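Local coordinates for twin-arginine translocation pathway signal protein (Burkholderia phytofirmans, PDB 2RJO) that probably serves as a periplasmic sugar-binding protein, holding beta-D-galactopyranose in the pocket between its two lobes, at residues Ala75-Ile80 with Lys99-Trp104; Val111-Tyr116 with Gly319-Arg324; Gly138-Gly143 with Thr192-Lys197. All blocks are in the same frame, centred on the assembly; numbering follows the deposited sequence.

How the contacts relate
Contacts 1 and 2 belong to one lobe, with centres 12 Å apart, and touch through Lys99 and His102 against Tyr323 and through Pro103 against Val111 and Ala112. Contact 1 sets a loop on helix 74-87, whereas contact 2 brings the C-terminal tail to strand 110-115; both are buried and meet across the contact by van der Waals packing. Contact 3 lies in the other lobe, its centre 37 Å from that of contact 1 and 33 Å from that of contact 2. It is partly buried, pairing an apolar strand-helix contact with a backbone CA-H...O approach. Sulfates sit beside exposed arginines of contacts 2 and 3.

Contact 1. Residues Ala75-Ile80 with Lys99-Trp104; sequences ADARVI and KDLHPW
Asp76 OD2, gripped by Ser47 OG and more weakly by the backbone N of Asp73, ties down the first turn of helix 74-87, from which Ala77 and Arg78 receive the side chain of Leu101. The two methyls of Leu101 do different work. Leu101 CD2 presses on the helix backbone itself, 3.6 Å from Arg78 N, and also lies 3.9 Å from Ala77 CB, whose bond from the backbone is directed at the loop. Leu101 CD1 turns to the arginine chain instead, 4.0 Å from Arg78 CG. Leucine CG stands anti to its own backbone N (chi1 -171°), which extends the branch from the loop to the helix.

The arrangement belongs to the Rossmann-like beta-alpha-beta layering of a periplasmic binding protein lobe: helix 74-87 leads into strand 90-94, and the loop that follows that strand reaches back to the N-terminal part of the helix through Leu101. Arg78 leaves the helix nearly straight, then bends at chi3 (-45°), and this brings its guanidinium back to the loop. Arg78 NH1 ends 3.9 Å from Leu101 CD1, a contact made obliquely to the guanidinium plane, while the chain also leans on Pro98. The carboxylate of Asp100 is near but not in contact, its OD2 5.5 Å from Arg78 NH2, and may exert a long-range attraction. Leu101 also packs on Tyr106 and Tyr110, and its carbonyl O accepts a hydrogen bond from Lys97 NZ. Val79, which points away from the loop, and Ile80 pack against helix 47-60.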
ATOM      1  N   ALA A  75      -4.991  -4.778  13.774  1.00 29.46           N
ATOM      2  CA  ALA A  75      -5.571  -4.613  15.106  1.00 29.09           C
ATOM      3  C   ALA A  75      -5.633  -3.142  15.497  1.00 30.59           C
ATOM      4  O   ALA A  75      -6.625  -2.697  16.082  1.00 31.99           O
ATOM      5  CB  ALA A  75      -4.750  -5.378  16.134  1.00 30.22           C
ATOM      6  N   ASP A  76      -4.575  -2.395  15.172  1.00 28.89           N
ATOM      7  CA  ASP A  76      -4.483  -0.973  15.497  1.00 27.49           C
ATOM      8  C   ASP A  76      -5.650  -0.152  14.974  1.00 25.72           C
ATOM      9  O   ASP A  76      -6.048   0.826  15.592  1.00 23.66           O
ATOM     10  CB  ASP A  76      -3.192  -0.387  14.925  1.00 28.00           C
ATOM     11  CG  ASP A  76      -1.955  -1.057  15.474  1.00 31.39           C
ATOM     12  OD1 ASP A  76      -1.846  -1.150  16.712  1.00 31.83           O
ATOM     13  OD2 ASP A  76      -1.090  -1.476  14.671  1.00 31.45           O
ATOM     14  N   ALA A  77      -6.179  -0.547  13.823  1.00 24.50           N
ATOM     15  CA  ALA A  77      -7.293   0.163  13.198  1.00 23.24           C
ATOM     16  C   ALA A  77      -8.489   0.407  14.110  1.00 23.08           C
ATOM     17  O   ALA A  77      -9.019   1.517  14.147  1.00 22.92           O
ATOM     18  CB  ALA A  77      -7.752  -0.583  11.968  1.00 24.15           C
ATOM     19  N   ARG A  78      -8.923  -0.618  14.836  1.00 21.55           N
ATOM     20  CA  ARG A  78     -10.081  -0.458  15.700  1.00 22.50           C
ATOM     21  C   ARG A  78      -9.840   0.553  16.806  1.00 21.38           C
ATOM     22  O   ARG A  78     -10.661   1.441  17.027  1.00 21.20           O
ATOM     23  CB  ARG A  78     -10.500  -1.788  16.329  1.00 24.32           C
ATOM     24  CG  ARG A  78     -11.864  -1.711  17.035  1.00 26.50           C
ATOM     25  CD  ARG A  78     -12.089  -2.911  17.943  1.00 27.11           C
ATOM     26  NE  ARG A  78     -11.726  -4.166  17.294  1.00 30.60           N
ATOM     27  CZ  ARG A  78     -12.413  -4.735  16.308  1.00 28.85           C
ATOM     28  NH1 ARG A  78     -13.515  -4.165  15.843  1.00 27.04           N
ATOM     29  NH2 ARG A  78     -11.990  -5.885  15.792  1.00 29.84           N
ATOM     30  N   VAL A  79      -8.717   0.440  17.501  1.00 20.39           N
ATOM     31  CA  VAL A  79      -8.464   1.377  18.584  1.00 21.05           C
ATOM     32  C   VAL A  79      -8.329   2.805  18.066  1.00 20.22           C
ATOM     33  O   VAL A  79      -8.786   3.745  18.719  1.00 20.57           O
ATOM     34  CB  VAL A  79      -7.222   0.981  19.390  1.00 21.81           C
ATOM     35  CG1 VAL A  79      -6.008   0.952  18.508  1.00 24.93           C
ATOM     36  CG2 VAL A  79      -7.034   1.938  20.529  1.00 23.57           C
ATOM     37  N   ILE A  80      -7.725   2.971  16.892  1.00 17.96           N
ATOM     38  CA  ILE A  80      -7.581   4.296  16.306  1.00 18.68           C
ATOM     39  C   ILE A  80      -8.959   4.855  15.993  1.00 18.12           C
ATOM     40  O   ILE A  80      -9.255   6.001  16.298  1.00 17.21           O
ATOM     41  CB  ILE A  80      -6.767   4.246  14.996  1.00 18.02           C
ATOM     42  CG1 ILE A  80      -5.319   3.877  15.304  1.00 16.93           C
ATOM     43  CG2 ILE A  80      -6.866   5.586  14.258  1.00 17.11           C
ATOM     44  CD1 ILE A  80      -4.474   3.680  14.066  1.00 18.58           C
ATOM     45  N   LYS A  99     -11.595  -7.627   9.705  1.00 26.30           N
ATOM     46  CA  LYS A  99     -12.701  -7.853   8.795  1.00 27.43           C
ATOM     47  C   LYS A  99     -13.999  -7.257   9.346  1.00 27.33           C
ATOM     48  O   LYS A  99     -14.769  -6.645   8.604  1.00 26.89           O
ATOM     49  CB  LYS A  99     -12.882  -9.353   8.557  1.00 30.19           C
ATOM     50  CG  LYS A  99     -13.967  -9.703   7.544  1.00 31.69           C
ATOM     51  CD  LYS A  99     -14.327 -11.183   7.632  1.00 34.56           C
ATOM     52  CE  LYS A  99     -15.436 -11.545   6.654  1.00 36.29           C
ATOM     53  NZ  LYS A  99     -16.639 -10.673   6.849  1.00 36.26           N
ATOM     54  N   ASP A 100     -14.230  -7.417  10.650  1.00 27.75           N
ATOM     55  CA  ASP A 100     -15.459  -6.920  11.286  1.00 27.10           C
ATOM     56  C   ASP A 100     -15.581  -5.413  11.441  1.00 25.49           C
ATOM     57  O   ASP A 100     -16.681  -4.902  11.638  1.00 25.77           O
ATOM     58  CB  ASP A 100     -15.650  -7.540  12.671  1.00 30.49           C
ATOM     59  CG  ASP A 100     -15.633  -9.049  12.646  1.00 35.91           C
ATOM     60  OD1 ASP A 100     -15.862  -9.645  11.564  1.00 37.60           O
ATOM     61  OD2 ASP A 100     -15.393  -9.642  13.724  1.00 39.32           O
ATOM     62  N   LEU A 101     -14.464  -4.700  11.373  1.00 23.18           N
ATOM     63  CA  LEU A 101     -14.501  -3.251  11.520  1.00 22.76           C
ATOM     64  C   LEU A 101     -15.010  -2.573  10.249  1.00 23.80           C
ATOM     65  O   LEU A 101     -14.310  -2.556   9.231  1.00 23.65           O
ATOM     66  CB  LEU A 101     -13.110  -2.721  11.850  1.00 19.88           C
ATOM     67  CG  LEU A 101     -13.061  -1.252  12.248  1.00 17.65           C
ATOM     68  CD1 LEU A 101     -13.809  -1.077  13.560  1.00 17.45           C
ATOM     69  CD2 LEU A 101     -11.603  -0.805  12.402  1.00 19.37           C
ATOM     70  N   HIS A 102     -16.219  -2.011  10.316  1.00 22.58           N
ATOM     71  CA  HIS A 102     -16.819  -1.330   9.165  1.00 22.48           C
ATOM     72  C   HIS A 102     -17.128   0.131   9.480  1.00 21.96           C
ATOM     73  O   HIS A 102     -17.614   0.462  10.571  1.00 19.90           O
ATOM     74  CB  HIS A 102     -18.127  -2.015   8.751  1.00 22.51           C
ATOM     75  CG  HIS A 102     -17.983  -3.467   8.434  1.00 24.39           C
ATOM     76  ND1 HIS A 102     -17.260  -3.928   7.346  1.00 23.86           N
ATOM     77  CD2 HIS A 102     -18.446  -4.573   9.062  1.00 22.86           C
ATOM     78  CE1 HIS A 102     -17.287  -5.242   7.327  1.00 24.06           C
ATOM     79  NE2 HIS A 102     -18.001  -5.665   8.361  1.00 24.58           N
ATOM     80  N   PRO A 103     -16.847   1.033   8.525  1.00 22.53           N
ATOM     81  CA  PRO A 103     -17.127   2.452   8.764  1.00 22.68           C
ATOM     82  C   PRO A 103     -18.594   2.753   9.085  1.00 23.20           C
ATOM     83  O   PRO A 103     -18.883   3.632   9.899  1.00 22.79           O
ATOM     84  CB  PRO A 103     -16.654   3.134   7.474  1.00 22.59           C
ATOM     85  CG  PRO A 103     -16.616   2.030   6.462  1.00 24.47           C
ATOM     86  CD  PRO A 103     -16.135   0.846   7.252  1.00 21.39           C
ATOM     87  N   TRP A 104     -19.514   2.027   8.457  1.00 22.41           N
ATOM     88  CA  TRP A 104     -20.939   2.256   8.701  1.00 22.82           C
ATOM     89  C   TRP A 104     -21.378   1.923  10.127  1.00 23.64           C
ATOM     90  O   TRP A 104     -22.494   2.260  10.533  1.00 25.52           O
ATOM     91  CB  TRP A 104     -21.787   1.497   7.680  1.00 22.70           C
ATOM     92  CG  TRP A 104     -21.397   0.064   7.467  1.00 22.54           C
ATOM     93  CD1 TRP A 104     -21.687  -0.993   8.271  1.00 23.94           C
ATOM     94  CD2 TRP A 104     -20.666  -0.465   6.355  1.00 23.48           C
ATOM     95  NE1 TRP A 104     -21.178  -2.153   7.733  1.00 23.72           N
ATOM     96  CE2 TRP A 104     -20.535  -1.851   6.560  1.00 23.57           C
ATOM     97  CE3 TRP A 104     -20.079   0.104   5.215  1.00 23.47           C
ATOM     98  CZ2 TRP A 104     -19.876  -2.683   5.651  1.00 22.73           C
ATOM     99  CZ3 TRP A 104     -19.423  -0.725   4.314  1.00 21.91           C
ATOM    100  CH2 TRP A 104     -19.317  -2.098   4.543  1.00 21.61           C
TER

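Contact 2. Residues Val111-Tyr116 with Gly319-Arg324; sequences VAHLSY and GPVVYR. With SO4 (sulfate ion), chain C.
The C-terminal tail of this periplasmic binding protein folds back over strand 110-115 of the sheet in one lobe, near the sugar cleft: the Ser115 side chain is about 9 Å from the bound galactose. Val321, just past strand 317-320, makes the contact with a single methyl. Its CG1 comes to the edge of the His113 imidazole, near the ring plane, 4.2 Å from CD2, and the two side chains cross at about a right angle. Val321 CG1 also lies 4.4 Å from Ser115 CB, so it bridges two residues on one side of the strand. His113 CG is anti to the backbone N (chi1 176°), carrying CD2 forward to meet the valine. Ser115 OG gives a long, weak hydrogen bond of 3.3 Å to Tyr116 O.

Farther along, the tail carries a sulfate, probably from the crystallisation liquor. Arg324 N donates to sulfate O2 at 2.8 Å, the N-H...O angle being 150°. The arginine chain, bent at chi2 and chi3, curls round the ion; Arg324 NH1 comes within 2.7 Å of sulfate O4 and makes a weak, nearly straight bond to O1 (3.3 Å, 177°). The ring of Tyr323 runs off roughly at right angles to the direction of the sulfate: its OH is hydrogen-bonded to both Glu283 OE1 and Lys97 NZ, which fixes the phenol beside the loop before strand 110-115. That strand runs parallel to both of its partners, strand 90-94 and strand 283-291, the latter also pairing antiparallel with strand 317-320; Leu114 and Tyr116 turn from the tail to helix 253-268.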
ATOM      1  N   VAL A 111     -15.102   7.781   8.321  1.00 19.73           N
ATOM      2  CA  VAL A 111     -15.484   8.111   6.954  1.00 19.67           C
ATOM      3  C   VAL A 111     -15.363   6.992   5.930  1.00 20.20           C
ATOM      4  O   VAL A 111     -16.316   6.703   5.201  1.00 19.41           O
ATOM      5  CB  VAL A 111     -14.684   9.312   6.447  1.00 18.82           C
ATOM      6  CG1 VAL A 111     -15.124   9.667   5.036  1.00 19.40           C
ATOM      7  CG2 VAL A 111     -14.871  10.484   7.392  1.00 19.57           C
ATOM      8  N   ALA A 112     -14.196   6.366   5.849  1.00 20.83           N
ATOM      9  CA  ALA A 112     -14.044   5.301   4.876  1.00 19.51           C
ATOM     10  C   ALA A 112     -12.765   4.490   4.998  1.00 19.38           C
ATOM     11  O   ALA A 112     -11.806   4.897   5.646  1.00 20.19           O
ATOM     12  CB  ALA A 112     -14.153   5.879   3.455  1.00 18.49           C
ATOM     13  N   HIS A 113     -12.790   3.320   4.374  1.00 18.89           N
ATOM     14  CA  HIS A 113     -11.652   2.419   4.323  1.00 19.35           C
ATOM     15  C   HIS A 113     -11.352   2.269   2.836  1.00 20.06           C
ATOM     16  O   HIS A 113     -12.258   2.020   2.034  1.00 19.12           O
ATOM     17  CB  HIS A 113     -12.003   1.052   4.914  1.00 18.92           C
ATOM     18  CG  HIS A 113     -10.896   0.051   4.806  1.00 20.02           C
ATOM     19  ND1 HIS A 113      -9.677   0.222   5.426  1.00 20.53           N
ATOM     20  CD2 HIS A 113     -10.805  -1.109   4.116  1.00 17.50           C
ATOM     21  CE1 HIS A 113      -8.884  -0.787   5.123  1.00 17.05           C
ATOM     22  NE2 HIS A 113      -9.543  -1.609   4.326  1.00 18.80           N
ATOM     23  N   LEU A 114     -10.094   2.454   2.460  1.00 19.04           N
ATOM     24  CA  LEU A 114      -9.706   2.330   1.064  1.00 18.93           C
ATOM     25  C   LEU A 114      -8.733   1.174   0.914  1.00 18.10           C
ATOM     26  O   LEU A 114      -7.900   0.936   1.781  1.00 17.34           O
ATOM     27  CB  LEU A 114      -9.034   3.611   0.573  1.00 18.99           C
ATOM     28  CG  LEU A 114      -9.823   4.913   0.708  1.00 20.24           C
ATOM     29  CD1 LEU A 114      -8.996   6.022   0.091  1.00 19.53           C
ATOM     30  CD2 LEU A 114     -11.183   4.801   0.027  1.00 19.55           C
ATOM     31  N   SER A 115      -8.835   0.451  -0.193  1.00 18.99           N
ATOM     32  CA  SER A 115      -7.945  -0.666  -0.408  1.00 19.44           C
ATOM     33  C   SER A 115      -7.983  -1.096  -1.861  1.00 20.45           C
ATOM     34  O   SER A 115      -8.677  -0.499  -2.678  1.00 19.97           O
ATOM     35  CB  SER A 115      -8.351  -1.834   0.492  1.00 18.85           C
ATOM     36  OG  SER A 115      -7.390  -2.875   0.446  1.00 18.02           O
ATOM     37  N   TYR A 116      -7.209  -2.122  -2.176  1.00 20.49           N
ATOM     38  CA  TYR A 116      -7.164  -2.658  -3.522  1.00 21.20           C
ATOM     39  C   TYR A 116      -7.241  -4.160  -3.370  1.00 22.81           C
ATOM     40  O   TYR A 116      -6.931  -4.697  -2.300  1.00 22.05           O
ATOM     41  CB  TYR A 116      -5.861  -2.279  -4.213  1.00 20.60           C
ATOM     42  CG  TYR A 116      -5.698  -0.810  -4.465  1.00 17.22           C
ATOM     43  CD1 TYR A 116      -5.814  -0.297  -5.744  1.00 19.08           C
ATOM     44  CD2 TYR A 116      -5.386   0.066  -3.430  1.00 19.26           C
ATOM     45  CE1 TYR A 116      -5.616   1.058  -5.997  1.00 20.09           C
ATOM     46  CE2 TYR A 116      -5.184   1.422  -3.665  1.00 20.42           C
ATOM     47  CZ  TYR A 116      -5.299   1.912  -4.953  1.00 20.57           C
ATOM     48  OH  TYR A 116      -5.083   3.247  -5.209  1.00 20.90           O
ATOM     49  N   GLY A 319     -14.928  -1.080  -6.836  1.00 22.61           N
ATOM     50  CA  GLY A 319     -16.025  -1.813  -6.230  1.00 23.52           C
ATOM     51  C   GLY A 319     -15.840  -1.862  -4.725  1.00 23.67           C
ATOM     52  O   GLY A 319     -14.898  -1.270  -4.211  1.00 23.42           O
ATOM     53  N   PRO A 320     -16.726  -2.542  -3.985  1.00 24.82           N
ATOM     54  CA  PRO A 320     -16.558  -2.601  -2.531  1.00 25.09           C
ATOM     55  C   PRO A 320     -15.466  -3.592  -2.173  1.00 25.26           C
ATOM     56  O   PRO A 320     -15.103  -4.434  -2.994  1.00 25.34           O
ATOM     57  CB  PRO A 320     -17.929  -3.060  -2.043  1.00 26.42           C
ATOM     58  CG  PRO A 320     -18.372  -3.970  -3.142  1.00 25.57           C
ATOM     59  CD  PRO A 320     -17.980  -3.194  -4.396  1.00 24.75           C
ATOM     60  N   VAL A 321     -14.932  -3.493  -0.958  1.00 24.40           N
ATOM     61  CA  VAL A 321     -13.900  -4.432  -0.557  1.00 26.64           C
ATOM     62  C   VAL A 321     -14.601  -5.775  -0.429  1.00 27.32           C
ATOM     63  O   VAL A 321     -15.769  -5.833  -0.018  1.00 27.21           O
ATOM     64  CB  VAL A 321     -13.269  -4.053   0.799  1.00 27.41           C
ATOM     65  CG1 VAL A 321     -12.683  -2.642   0.722  1.00 26.69           C
ATOM     66  CG2 VAL A 321     -14.308  -4.145   1.901  1.00 28.70           C
ATOM     67  N   VAL A 322     -13.914  -6.847  -0.810  1.00 27.22           N
ATOM     68  CA  VAL A 322     -14.489  -8.176  -0.723  1.00 27.49           C
ATOM     69  C   VAL A 322     -13.675  -8.981   0.270  1.00 27.72           C
ATOM     70  O   VAL A 322     -12.493  -8.696   0.489  1.00 28.94           O
ATOM     71  CB  VAL A 322     -14.457  -8.908  -2.089  1.00 27.47           C
ATOM     72  CG1 VAL A 322     -15.107  -8.054  -3.155  1.00 26.96           C
ATOM     73  CG2 VAL A 322     -13.019  -9.234  -2.479  1.00 29.08           C
ATOM     74  N   TYR A 323     -14.305  -9.984   0.871  1.00 28.00           N
ATOM     75  CA  TYR A 323     -13.629 -10.833   1.836  1.00 27.97           C
ATOM     76  C   TYR A 323     -13.867 -12.289   1.458  1.00 28.97           C
ATOM     77  O   TYR A 323     -15.010 -12.700   1.273  1.00 29.04           O
ATOM     78  CB  TYR A 323     -14.177 -10.587   3.243  1.00 26.61           C
ATOM     79  CG  TYR A 323     -14.233  -9.136   3.672  1.00 28.06           C
ATOM     80  CD1 TYR A 323     -15.358  -8.352   3.417  1.00 26.40           C
ATOM     81  CD2 TYR A 323     -13.185  -8.565   4.398  1.00 26.39           C
ATOM     82  CE1 TYR A 323     -15.444  -7.029   3.887  1.00 26.31           C
ATOM     83  CE2 TYR A 323     -13.257  -7.253   4.869  1.00 25.57           C
ATOM     84  CZ  TYR A 323     -14.391  -6.488   4.616  1.00 26.16           C
ATOM     85  OH  TYR A 323     -14.476  -5.200   5.111  1.00 25.18           O
ATOM     86  N   ARG A 324     -12.794 -13.064   1.351  1.00 28.87           N
ATOM     87  CA  ARG A 324     -12.914 -14.476   1.006  1.00 30.03           C
ATOM     88  C   ARG A 324     -13.539 -15.258   2.170  1.00 30.84           C
ATOM     89  O   ARG A 324     -13.226 -15.009   3.344  1.00 30.92           O
ATOM     90  CB  ARG A 324     -11.537 -15.052   0.678  1.00 28.55           C
ATOM     91  CG  ARG A 324     -10.880 -14.464  -0.555  1.00 28.94           C
ATOM     92  CD  ARG A 324      -9.400 -14.187  -0.302  1.00 28.13           C
ATOM     93  NE  ARG A 324      -8.627 -15.381   0.025  1.00 29.83           N
ATOM     94  CZ  ARG A 324      -7.604 -15.398   0.879  1.00 28.68           C
ATOM     95  NH1 ARG A 324      -7.234 -14.287   1.501  1.00 25.18           N
ATOM     96  NH2 ARG A 324      -6.937 -16.519   1.098  1.00 28.68           N
TER
HETATM   97  S   SO4 C 369      -9.258 -11.500   2.394  1.00 31.58           S
HETATM   98  O1  SO4 C 369      -8.960 -11.529   0.946  1.00 31.42           O
HETATM   99  O2  SO4 C 369     -10.698 -11.770   2.610  1.00 31.77           O
HETATM  100  O3  SO4 C 369      -8.932 -10.171   2.937  1.00 30.80           O
HETATM  101  O4  SO4 C 369      -8.441 -12.501   3.096  1.00 31.06           O

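Contact 3. Residues Gly138-Gly143 with Thr192-Lys197; sequences GVVALG and TRFNSK. With SO4 (sulfate ion), chain E.
Gly138, near the start of strand 137-143, meets Lys197, the residue just before strand 198-203. With no side chain in the way, Gly138 CA comes 3.2 Å from Lys197 O, a CA-H...O contact bent to 129° at the hydrogen. Lys197 takes part through this carbonyl, while the end of its side chain leads away from the strand.

Val139 faces the other side of the sheet and packs on Leu129 and Phe130 of helix 118-132. Val140 turns back to the helical segment: its CG1 lies 4.1 Å from CD1 of Phe194, approaching the ring obliquely, and the valine and the ring run past one another, pointing opposite ways. Phenylalanine CG is anti to its own carbonyl carbon (chi1 -61°), which swings the ring off the last turn of helix 180-194 toward the strand. The ring is also covered from its own helix, since Arg193 CG stands 4.0 Å above one face, over the centre. Arg193 then bends at chi3, so that Phe194 CZ lies at the edge of the guanidinium and in its plane. Beyond it, Arg193 NH2 reaches O1 of a sulfate, probably from the crystallisation liquor, at 2.8 Å; the bond is weak because it is strongly bent (119°). Asn195 leaves the helix with positive phi, and the short 3-10 turn through Lys197 redirects the chain into the next strand.

Ala141 meets Phe173 and Trp202 on the flanking strands, and Leu142 continues the packing onto Ile186 and Trp190. Helix 180-194 is thus the crossover of a beta-alpha-beta unit that joins strand 168-175 to the parallel strand 198-203, passing over strand 137-143, which lies between them in the sheet.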
ATOM      1  N   GLY A 138      12.173 -22.566 -10.709  1.00 29.61           N
ATOM      2  CA  GLY A 138      12.074 -22.353  -9.279  1.00 28.05           C
ATOM      3  C   GLY A 138      11.855 -20.902  -8.928  1.00 27.18           C
ATOM      4  O   GLY A 138      12.490 -20.010  -9.491  1.00 26.58           O
ATOM      5  N   VAL A 139      10.963 -20.666  -7.974  1.00 26.52           N
ATOM      6  CA  VAL A 139      10.646 -19.307  -7.555  1.00 25.39           C
ATOM      7  C   VAL A 139      10.690 -19.099  -6.054  1.00 24.38           C
ATOM      8  O   VAL A 139      10.209 -19.930  -5.295  1.00 25.61           O
ATOM      9  CB  VAL A 139       9.245 -18.914  -8.040  1.00 25.59           C
ATOM     10  CG1 VAL A 139       8.969 -17.470  -7.703  1.00 24.82           C
ATOM     11  CG2 VAL A 139       9.134 -19.158  -9.535  1.00 28.14           C
ATOM     12  N   VAL A 140      11.286 -17.990  -5.628  1.00 22.74           N
ATOM     13  CA  VAL A 140      11.329 -17.648  -4.212  1.00 21.36           C
ATOM     14  C   VAL A 140      10.402 -16.439  -4.063  1.00 21.24           C
ATOM     15  O   VAL A 140      10.291 -15.636  -4.992  1.00 21.50           O
ATOM     16  CB  VAL A 140      12.758 -17.284  -3.731  1.00 21.77           C
ATOM     17  CG1 VAL A 140      13.621 -18.525  -3.692  1.00 19.95           C
ATOM     18  CG2 VAL A 140      13.381 -16.234  -4.641  1.00 20.29           C
ATOM     19  N   ALA A 141       9.735 -16.305  -2.917  1.00 19.79           N
ATOM     20  CA  ALA A 141       8.816 -15.189  -2.709  1.00 18.86           C
ATOM     21  C   ALA A 141       8.984 -14.487  -1.361  1.00 18.59           C
ATOM     22  O   ALA A 141       9.152 -15.131  -0.322  1.00 21.10           O
ATOM     23  CB  ALA A 141       7.382 -15.664  -2.872  1.00 16.21           C
ATOM     24  N   LEU A 142       8.927 -13.157  -1.398  1.00 16.94           N
ATOM     25  CA  LEU A 142       9.080 -12.316  -0.219  1.00 17.31           C
ATOM     26  C   LEU A 142       7.747 -11.684   0.152  1.00 16.94           C
ATOM     27  O   LEU A 142       7.125 -11.019  -0.668  1.00 19.48           O
ATOM     28  CB  LEU A 142      10.111 -11.223  -0.500  1.00 16.44           C
ATOM     29  CG  LEU A 142      11.551 -11.700  -0.717  1.00 18.67           C
ATOM     30  CD1 LEU A 142      12.300 -10.691  -1.576  1.00 18.52           C
ATOM     31  CD2 LEU A 142      12.232 -11.909   0.634  1.00 17.75           C
ATOM     32  N   GLY A 143       7.317 -11.882   1.395  1.00 17.84           N
ATOM     33  CA  GLY A 143       6.041 -11.335   1.831  1.00 17.26           C
ATOM     34  C   GLY A 143       6.115 -10.187   2.820  1.00 17.81           C
ATOM     35  O   GLY A 143       7.151  -9.933   3.426  1.00 19.29           O
ATOM     36  N   THR A 192      22.497 -18.822  -1.907  1.00 28.30           N
ATOM     37  CA  THR A 192      23.503 -19.739  -1.408  1.00 28.32           C
ATOM     38  C   THR A 192      22.864 -21.115  -1.250  1.00 28.23           C
ATOM     39  O   THR A 192      23.498 -22.133  -1.512  1.00 29.37           O
ATOM     40  CB  THR A 192      24.047 -19.277  -0.039  1.00 28.74           C
ATOM     41  OG1 THR A 192      24.993 -18.215  -0.232  1.00 27.71           O
ATOM     42  CG2 THR A 192      24.714 -20.440   0.688  1.00 27.84           C
ATOM     43  N   ARG A 193      21.600 -21.125  -0.840  1.00 26.07           N
ATOM     44  CA  ARG A 193      20.867 -22.362  -0.616  1.00 25.80           C
ATOM     45  C   ARG A 193      20.339 -23.051  -1.860  1.00 25.70           C
ATOM     46  O   ARG A 193      20.447 -24.271  -1.973  1.00 26.36           O
ATOM     47  CB  ARG A 193      19.699 -22.112   0.337  1.00 27.06           C
ATOM     48  CG  ARG A 193      18.939 -23.370   0.685  1.00 27.86           C
ATOM     49  CD  ARG A 193      18.034 -23.191   1.900  1.00 28.83           C
ATOM     50  NE  ARG A 193      16.652 -23.545   1.591  1.00 31.57           N
ATOM     51  CZ  ARG A 193      15.764 -23.954   2.490  1.00 33.86           C
ATOM     52  NH1 ARG A 193      16.117 -24.074   3.767  1.00 36.85           N
ATOM     53  NH2 ARG A 193      14.519 -24.236   2.119  1.00 33.67           N
ATOM     54  N   PHE A 194      19.772 -22.277  -2.788  1.00 24.67           N
ATOM     55  CA  PHE A 194      19.189 -22.822  -4.017  1.00 24.65           C
ATOM     56  C   PHE A 194      19.991 -22.622  -5.310  1.00 25.24           C
ATOM     57  O   PHE A 194      19.764 -23.331  -6.292  1.00 24.75           O
ATOM     58  CB  PHE A 194      17.775 -22.252  -4.220  1.00 22.56           C
ATOM     59  CG  PHE A 194      16.812 -22.585  -3.110  1.00 22.92           C
ATOM     60  CD1 PHE A 194      16.094 -21.577  -2.460  1.00 21.84           C
ATOM     61  CD2 PHE A 194      16.628 -23.905  -2.701  1.00 22.30           C
ATOM     62  CE1 PHE A 194      15.203 -21.878  -1.417  1.00 21.77           C
ATOM     63  CE2 PHE A 194      15.738 -24.222  -1.659  1.00 23.94           C
ATOM     64  CZ  PHE A 194      15.026 -23.203  -1.014  1.00 22.14           C
ATOM     65  N   ASN A 195      20.900 -21.653  -5.330  1.00 26.58           N
ATOM     66  CA  ASN A 195      21.719 -21.398  -6.518  1.00 28.76           C
ATOM     67  C   ASN A 195      20.916 -21.309  -7.818  1.00 29.11           C
ATOM     68  O   ASN A 195      19.901 -20.625  -7.883  1.00 29.55           O
ATOM     69  CB  ASN A 195      22.766 -22.491  -6.672  1.00 31.62           C
ATOM     70  CG  ASN A 195      23.426 -22.841  -5.365  1.00 35.32           C
ATOM     71  OD1 ASN A 195      22.771 -23.301  -4.425  1.00 38.37           O
ATOM     72  ND2 ASN A 195      24.732 -22.630  -5.290  1.00 37.59           N
ATOM     73  N   SER A 196      21.373 -22.022  -8.844  1.00 28.12           N
ATOM     74  CA  SER A 196      20.730 -22.004 -10.164  1.00 28.17           C
ATOM     75  C   SER A 196      19.258 -22.382 -10.167  1.00 27.79           C
ATOM     76  O   SER A 196      18.530 -22.072 -11.113  1.00 28.24           O
ATOM     77  CB  SER A 196      21.480 -22.932 -11.125  1.00 27.34           C
ATOM     78  OG  SER A 196      21.321 -24.282 -10.731  1.00 30.59           O
ATOM     79  N   LYS A 197      18.815 -23.060  -9.120  1.00 27.13           N
ATOM     80  CA  LYS A 197      17.422 -23.464  -9.045  1.00 27.45           C
ATOM     81  C   LYS A 197      16.468 -22.267  -9.061  1.00 25.90           C
ATOM     82  O   LYS A 197      15.306 -22.409  -9.426  1.00 24.87           O
ATOM     83  CB  LYS A 197      17.196 -24.313  -7.790  1.00 29.80           C
ATOM     84  CG  LYS A 197      17.959 -25.633  -7.822  1.00 31.80           C
ATOM     85  CD  LYS A 197      17.812 -26.414  -6.529  1.00 35.77           C
ATOM     86  CE  LYS A 197      18.764 -25.911  -5.448  1.00 37.77           C
ATOM     87  NZ  LYS A 197      20.216 -26.056  -5.834  1.00 38.09           N
TER
HETATM   88  S   SO4 E 371      11.880 -22.394   4.943  1.00 55.57           S
HETATM   89  O1  SO4 E 371      12.548 -23.045   3.789  1.00 54.70           O
HETATM   90  O2  SO4 E 371      10.427 -22.214   4.681  1.00 54.15           O
HETATM   91  O3  SO4 E 371      12.477 -21.053   5.186  1.00 55.23           O
HETATM   92  O4  SO4 E 371      12.079 -23.262   6.138  1.00 56.25           O